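Local coordinates for GphF Dehydratase 1 (Archangium violaceum, PDB 6MBF), which probably dehydrates acyl intermediates of the gephyronic acid polyketide synthase and takes part in the accompanying olefin rearrangement, at residues C206-C209 against V210-L213; Y162-R165 against L166-I169; E40-Y44 against D45-V49. All coordinates share one frame; numbering follows the deposited sequence.

How the contacts relate
Along the chain the order is contact 3, contact 2, contact 1, and in space they form the same series. Contact 3 is the hairpin 42-43/46-48, contact 2 part of the loop leading into strand 169-175, contact 1 two successive turns of helix 200-214; between centres, 1 and 2 are about 12 Å apart, 2 and 3 about 13 Å, 1 and 3 about 18 Å. Q208 NE2 reaches L166 O at 3.0 Å, and G163 N reaches E40 O at 2.8 Å, so the loop bridges helix and hairpin. The rings of H41 and Y162 meet near a bound magnesium ion. Contact 3 belongs to one hot-dog-family half, contacts 1 and 2 to the other, as expected for a double hot-dog dehydratase.

Contact 1: C206-C209 against V210-L213; sequences CFQC and VFAL
V210 leans back on F207: its CB lies 3.2 Å from F207 O, and its N gives that oxygen a weak bond bent to 121°. The valine side chain also touches A262, L264, L248 and L282 of the surrounding strands. F211 N reaches the same F207 O at 3.1 Å, in the carbonyl plane, so one oxygen takes two N-H groups. With CG beside its own backbone N (chi1 -67°), the F211 ring swings back along the helix until F207 O stands over one face, offset toward the rim. Ring atom CD2 meets Q208 CG at 4.0 Å, and the Q208 amide lies 35° from the ring plane, its OE1 bonded to Y154 OH and its NE2 to D204 OD2 and L166 O. All of this belongs to helix 200-214, the buried helix of a hot-dog fold, among strands 169-175, 241-248, 259-267 and 273-284; D204 and Q208 are consistent with the Asp/Gln motif of related dehydratases. A212 N continues the i to i+4 pattern, bonding Q208 O at 2.8 Å, and its side chain touches L172. L213 N donates to C209 O at 3.3 Å, L213 CD1 lies 3.7 Å from that oxygen, and the leucine packs on L246.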
# COMPACT_ATOMS: atom_id res chain seq x y z
N CYS A 206 7.66 -3.55 1.39
CA CYS A 206 8.54 -2.40 1.56
C CYS A 206 8.18 -1.62 2.82
O CYS A 206 9.06 -1.19 3.58
CB CYS A 206 8.48 -1.50 0.33
SG CYS A 206 9.10 -2.27 -1.19
N PHE A 207 6.88 -1.41 3.06
CA PHE A 207 6.48 -0.71 4.28
C PHE A 207 6.83 -1.53 5.52
O PHE A 207 7.19 -0.96 6.55
CB PHE A 207 4.99 -0.38 4.24
CG PHE A 207 4.60 0.66 3.20
CD1 PHE A 207 5.55 1.27 2.38
CD2 PHE A 207 3.27 1.02 3.04
CE1 PHE A 207 5.17 2.23 1.42
CE2 PHE A 207 2.89 1.97 2.10
CZ PHE A 207 3.83 2.58 1.29
N GLN A 208 6.77 -2.86 5.42
CA GLN A 208 7.15 -3.69 6.57
C GLN A 208 8.64 -3.58 6.89
O GLN A 208 9.04 -3.79 8.05
CB GLN A 208 6.75 -5.15 6.33
CG GLN A 208 5.24 -5.42 6.45
CD GLN A 208 4.97 -6.87 6.75
OE1 GLN A 208 5.56 -7.44 7.68
NE2 GLN A 208 4.11 -7.51 5.95
N CYS A 209 9.48 -3.25 5.90
CA CYS A 209 10.88 -2.92 6.19
C CYS A 209 10.97 -1.73 7.15
O CYS A 209 11.83 -1.70 8.04
CB CYS A 209 11.64 -2.62 4.90
SG CYS A 209 11.87 -4.04 3.80
N VAL A 210 10.08 -0.74 6.98
CA VAL A 210 10.05 0.37 7.93
C VAL A 210 9.64 -0.13 9.31
O VAL A 210 10.24 0.26 10.32
CB VAL A 210 9.11 1.50 7.44
CG1 VAL A 210 9.22 2.71 8.39
CG2 VAL A 210 9.42 1.90 6.02
N PHE A 211 8.63 -1.00 9.35
CA PHE A 211 8.19 -1.58 10.62
C PHE A 211 9.34 -2.29 11.33
O PHE A 211 9.51 -2.15 12.55
CB PHE A 211 7.06 -2.58 10.39
CG PHE A 211 5.77 -1.99 9.90
CD1 PHE A 211 5.52 -0.62 9.95
CD2 PHE A 211 4.77 -2.82 9.43
CE1 PHE A 211 4.30 -0.11 9.51
CE2 PHE A 211 3.56 -2.32 8.98
CZ PHE A 211 3.33 -0.96 9.03
N ALA A 212 10.12 -3.07 10.58
CA ALA A 212 11.20 -3.84 11.18
C ALA A 212 12.24 -2.93 11.83
O ALA A 212 12.81 -3.27 12.86
CB ALA A 212 11.85 -4.74 10.13
N LEU A 213 12.49 -1.76 11.23
CA LEU A 213 13.41 -0.82 11.86
C LEU A 213 12.81 -0.22 13.12
O LEU A 213 13.47 -0.18 14.17
CB LEU A 213 13.80 0.28 10.87
CG LEU A 213 15.19 0.08 10.28
CD1 LEU A 213 15.21 -1.17 9.41
CD2 LEU A 213 15.61 1.31 9.50

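Contact 2: Y162-R165 against L166-I169; sequences YGPR and LRNI
R167 reaches back over G163 and P164 because its CG stands beside its own backbone N (chi1 -59°) and the chain then runs extended to NE. The Y162 ring, with CG likewise turned to the side of its backbone N (chi1 -82°), is brought against L166. The R167 guanidinium lies flat over the backbone joining G163 to P164, with P164 N over the centre of one face and G163 C nearer the rim. From there NH2 donates to Y162 O at 2.9 Å, the oxygen sitting somewhat out of the guanidinium plane. L166 meets the tyrosine with two atoms: its CB is 3.6 Å from Y162 CD1 at an oblique position, while L166 CD1 lies in the ring plane at the edge. The two side chains cross at about a right angle.

G163 to L166 form a beta turn, closed by L166 N, which donates to G163 O at 3.0 Å from above the carbonyl plane, and N168 ND2 closes the next loop on R165 O at 2.9 Å. A water joins the same turn, donating to P164 O at 2.7 Å and accepting from R167 N at 2.8 Å, with a weak further bond to N168 OD1. R165 carries its guanidinium away from the turn, to E188, E189 and E40, whereas Y162 OH turns to D204 of helix 200-214, with its side chain about 6 Å from the bound magnesium ion. A loop without regular helix or strand thus has successive carbonyl oxygens taken up by an arginine, a backbone N-H, a water and an asparagine amide: R167 holds the Y162 backbone, while the rest hold the turn that follows, consistent with a rigid loop carrying Y162 to D204.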
# COMPACT_ATOMS: atom_id res chain seq x y z
N TYR A 162 -0.01 -10.61 10.34
CA TYR A 162 0.27 -10.90 8.95
C TYR A 162 0.33 -12.39 8.72
O TYR A 162 0.98 -13.11 9.49
CB TYR A 162 1.61 -10.29 8.53
CG TYR A 162 1.58 -8.83 8.16
CD1 TYR A 162 0.96 -8.39 6.99
CD2 TYR A 162 2.24 -7.88 8.95
CE1 TYR A 162 0.95 -7.05 6.63
CE2 TYR A 162 2.25 -6.54 8.60
CZ TYR A 162 1.61 -6.13 7.43
OH TYR A 162 1.63 -4.79 7.08
N GLY A 163 -0.31 -12.85 7.65
CA GLY A 163 -0.25 -14.24 7.25
C GLY A 163 0.86 -14.53 6.26
O GLY A 163 1.64 -13.66 5.88
N PRO A 164 0.93 -15.79 5.82
CA PRO A 164 2.10 -16.24 5.04
C PRO A 164 2.21 -15.65 3.64
O PRO A 164 3.28 -15.77 3.03
CB PRO A 164 1.92 -17.76 4.96
CG PRO A 164 0.46 -17.99 5.23
CD PRO A 164 0.03 -16.91 6.16
N ARG A 165 1.15 -15.04 3.10
CA ARG A 165 1.28 -14.36 1.82
C ARG A 165 1.98 -13.01 1.94
O ARG A 165 2.34 -12.43 0.91
CB ARG A 165 -0.09 -14.14 1.18
CG ARG A 165 -0.88 -15.41 0.94
CD ARG A 165 -2.26 -15.06 0.44
NE ARG A 165 -3.06 -16.26 0.19
CZ ARG A 165 -3.16 -16.85 -1.00
NH1 ARG A 165 -2.52 -16.35 -2.04
NH2 ARG A 165 -3.91 -17.93 -1.13
N LEU A 166 2.16 -12.51 3.16
CA LEU A 166 2.67 -11.17 3.39
C LEU A 166 3.97 -11.19 4.21
O LEU A 166 4.13 -10.44 5.17
CB LEU A 166 1.59 -10.33 4.08
CG LEU A 166 0.30 -10.20 3.25
CD1 LEU A 166 -0.82 -9.56 4.04
CD2 LEU A 166 0.58 -9.41 1.96
N ARG A 167 4.90 -12.08 3.81
CA ARG A 167 6.22 -12.18 4.43
C ARG A 167 7.25 -12.21 3.30
O ARG A 167 7.95 -13.20 3.10
CB ARG A 167 6.31 -13.42 5.33
CG ARG A 167 5.27 -13.41 6.45
CD ARG A 167 5.23 -14.73 7.21
NE ARG A 167 4.13 -14.70 8.16
CZ ARG A 167 3.44 -15.77 8.56
NH1 ARG A 167 3.75 -16.98 8.12
NH2 ARG A 167 2.43 -15.61 9.42
N ASN A 168 7.35 -11.10 2.57
CA ASN A 168 8.04 -11.07 1.29
C ASN A 168 9.38 -10.35 1.32
O ASN A 168 9.99 -10.16 0.26
CB ASN A 168 7.12 -10.46 0.23
CG ASN A 168 5.86 -11.30 0.03
OD1 ASN A 168 5.94 -12.44 -0.43
ND2 ASN A 168 4.70 -10.75 0.40
N ILE A 169 9.86 -9.98 2.50
CA ILE A 169 11.21 -9.43 2.65
C ILE A 169 12.19 -10.59 2.70
O ILE A 169 12.08 -11.47 3.57
CB ILE A 169 11.34 -8.56 3.91
CG1 ILE A 169 10.16 -7.59 4.05
CG2 ILE A 169 12.66 -7.74 3.87
CD1 ILE A 169 10.14 -6.88 5.39
O HOH W 1 5.08 -14.08 1.83

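Contact 3: E40-Y44 against D45-V49; sequences EHWVY and DAIVV
H41 and V48 meet through ring edge and backbone: H41 ND1 donates to V48 O at 2.9 Å, the oxygen lying in the imidazole plane. CG anti to the backbone N (chi1 174°) carries the H41 ring across to V48. V48 N answers with a nearly straight bond (167°) to H41 O at 3.0 Å, so two bonds join the pair, one from the backbone and one from the ring.

One step on, W42 and I47 form an antiparallel non-hydrogen-bonded pair, and their side chains lie side by side, pointing the same way. The isoleucine uses CG1, which touches the indole at its edge, 3.7 Å from W42 CD1. A46 O, at the indole edge, comes 3.1 Å from W42 CA in a CA-H...O contact. The other side of the hairpin carries V43 and A46, a hydrogen-bonded pair with V43 N on A46 O and A46 N on V43 O, both at 3.0 Å. V43 also crosses V48 obliquely, with V43 CB 4.1 Å from V48 CG2. Y44 and D45 make the type I' turn, both with positive phi, that lets these two short strands form a two-residue hairpin.

The H41 side chain lies about 4 Å from the bound magnesium ion; it is probably the active-site histidine, as in related dehydratases. Strand 46-48 pairs on its other edge with strand 86-87, through backbone hydrogen bonds of I47 with L87, while strand 42-43 is flanked by the loop before strand 169-175, through those of W42 with Y161; the Y44 hydroxyl reaches A285 O, just beyond strand 273-284.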
# COMPACT_ATOMS: atom_id res chain seq x y z
N GLU A 40 -5.40 -11.72 4.97
CA GLU A 40 -4.18 -12.11 5.67
C GLU A 40 -3.54 -10.97 6.45
O GLU A 40 -2.37 -11.07 6.82
CB GLU A 40 -3.19 -12.72 4.68
CG GLU A 40 -3.73 -14.01 4.08
CD GLU A 40 -2.68 -15.09 3.91
OE1 GLU A 40 -1.50 -14.83 4.20
OE2 GLU A 40 -3.05 -16.19 3.45
N HIS A 41 -4.29 -9.91 6.75
CA HIS A 41 -3.81 -8.86 7.64
C HIS A 41 -4.85 -8.58 8.71
O HIS A 41 -6.01 -8.28 8.38
CB HIS A 41 -3.47 -7.58 6.88
CG HIS A 41 -3.11 -6.44 7.78
ND1 HIS A 41 -3.90 -5.32 7.92
CD2 HIS A 41 -2.05 -6.25 8.60
CE1 HIS A 41 -3.35 -4.49 8.78
NE2 HIS A 41 -2.21 -5.02 9.20
N TRP A 42 -4.43 -8.62 9.97
CA TRP A 42 -5.32 -8.42 11.10
C TRP A 42 -4.78 -7.35 12.03
O TRP A 42 -3.57 -7.15 12.14
CB TRP A 42 -5.54 -9.72 11.90
CG TRP A 42 -5.82 -10.89 11.03
CD1 TRP A 42 -7.03 -11.28 10.55
CD2 TRP A 42 -4.86 -11.82 10.53
NE1 TRP A 42 -6.89 -12.40 9.77
CE2 TRP A 42 -5.57 -12.76 9.74
CE3 TRP A 42 -3.48 -11.97 10.67
CZ2 TRP A 42 -4.93 -13.82 9.10
CZ3 TRP A 42 -2.85 -13.02 10.04
CH2 TRP A 42 -3.58 -13.93 9.26
N VAL A 43 -5.70 -6.65 12.70
CA VAL A 43 -5.39 -5.77 13.82
C VAL A 43 -6.45 -6.02 14.88
O VAL A 43 -7.65 -5.94 14.60
CB VAL A 43 -5.36 -4.28 13.42
CG1 VAL A 43 -4.86 -3.44 14.59
CG2 VAL A 43 -4.48 -4.04 12.19
N TYR A 44 -6.01 -6.34 16.10
CA TYR A 44 -6.94 -6.66 17.18
C TYR A 44 -7.94 -7.74 16.75
O TYR A 44 -9.14 -7.64 16.99
CB TYR A 44 -7.68 -5.41 17.66
CG TYR A 44 -6.77 -4.32 18.16
CD1 TYR A 44 -6.73 -3.07 17.54
CD2 TYR A 44 -5.92 -4.53 19.24
CE1 TYR A 44 -5.90 -2.07 17.99
CE2 TYR A 44 -5.07 -3.53 19.70
CZ TYR A 44 -5.06 -2.31 19.06
OH TYR A 44 -4.23 -1.31 19.51
N ASP A 45 -7.42 -8.77 16.06
CA ASP A 45 -8.16 -9.94 15.59
C ASP A 45 -9.20 -9.64 14.51
O ASP A 45 -9.92 -10.56 14.10
CB ASP A 45 -8.84 -10.70 16.74
CG ASP A 45 -7.83 -11.34 17.68
OD1 ASP A 45 -6.68 -11.58 17.26
OD2 ASP A 45 -8.19 -11.61 18.85
N ALA A 46 -9.31 -8.41 14.05
CA ALA A 46 -10.21 -8.08 12.95
C ALA A 46 -9.43 -8.10 11.64
O ALA A 46 -8.26 -7.72 11.60
CB ALA A 46 -10.85 -6.71 13.15
N ILE A 47 -10.08 -8.57 10.58
CA ILE A 47 -9.48 -8.49 9.25
C ILE A 47 -9.54 -7.04 8.78
O ILE A 47 -10.63 -6.48 8.64
CB ILE A 47 -10.20 -9.41 8.26
CG1 ILE A 47 -10.23 -10.85 8.77
CG2 ILE A 47 -9.53 -9.33 6.88
CD1 ILE A 47 -11.26 -11.72 8.07
N VAL A 48 -8.38 -6.44 8.53
CA VAL A 48 -8.30 -5.02 8.17
C VAL A 48 -7.60 -4.90 6.82
O VAL A 48 -6.46 -5.36 6.66
CB VAL A 48 -7.54 -4.20 9.23
CG1 VAL A 48 -7.39 -2.75 8.77
CG2 VAL A 48 -8.25 -4.26 10.58
N VAL A 49 -8.28 -4.30 5.85
CA VAL A 49 -7.71 -4.12 4.52
C VAL A 49 -6.48 -3.23 4.61
O VAL A 49 -6.53 -2.14 5.19
CB VAL A 49 -8.77 -3.54 3.58
CG1 VAL A 49 -8.16 -3.02 2.26
CG2 VAL A 49 -9.87 -4.60 3.32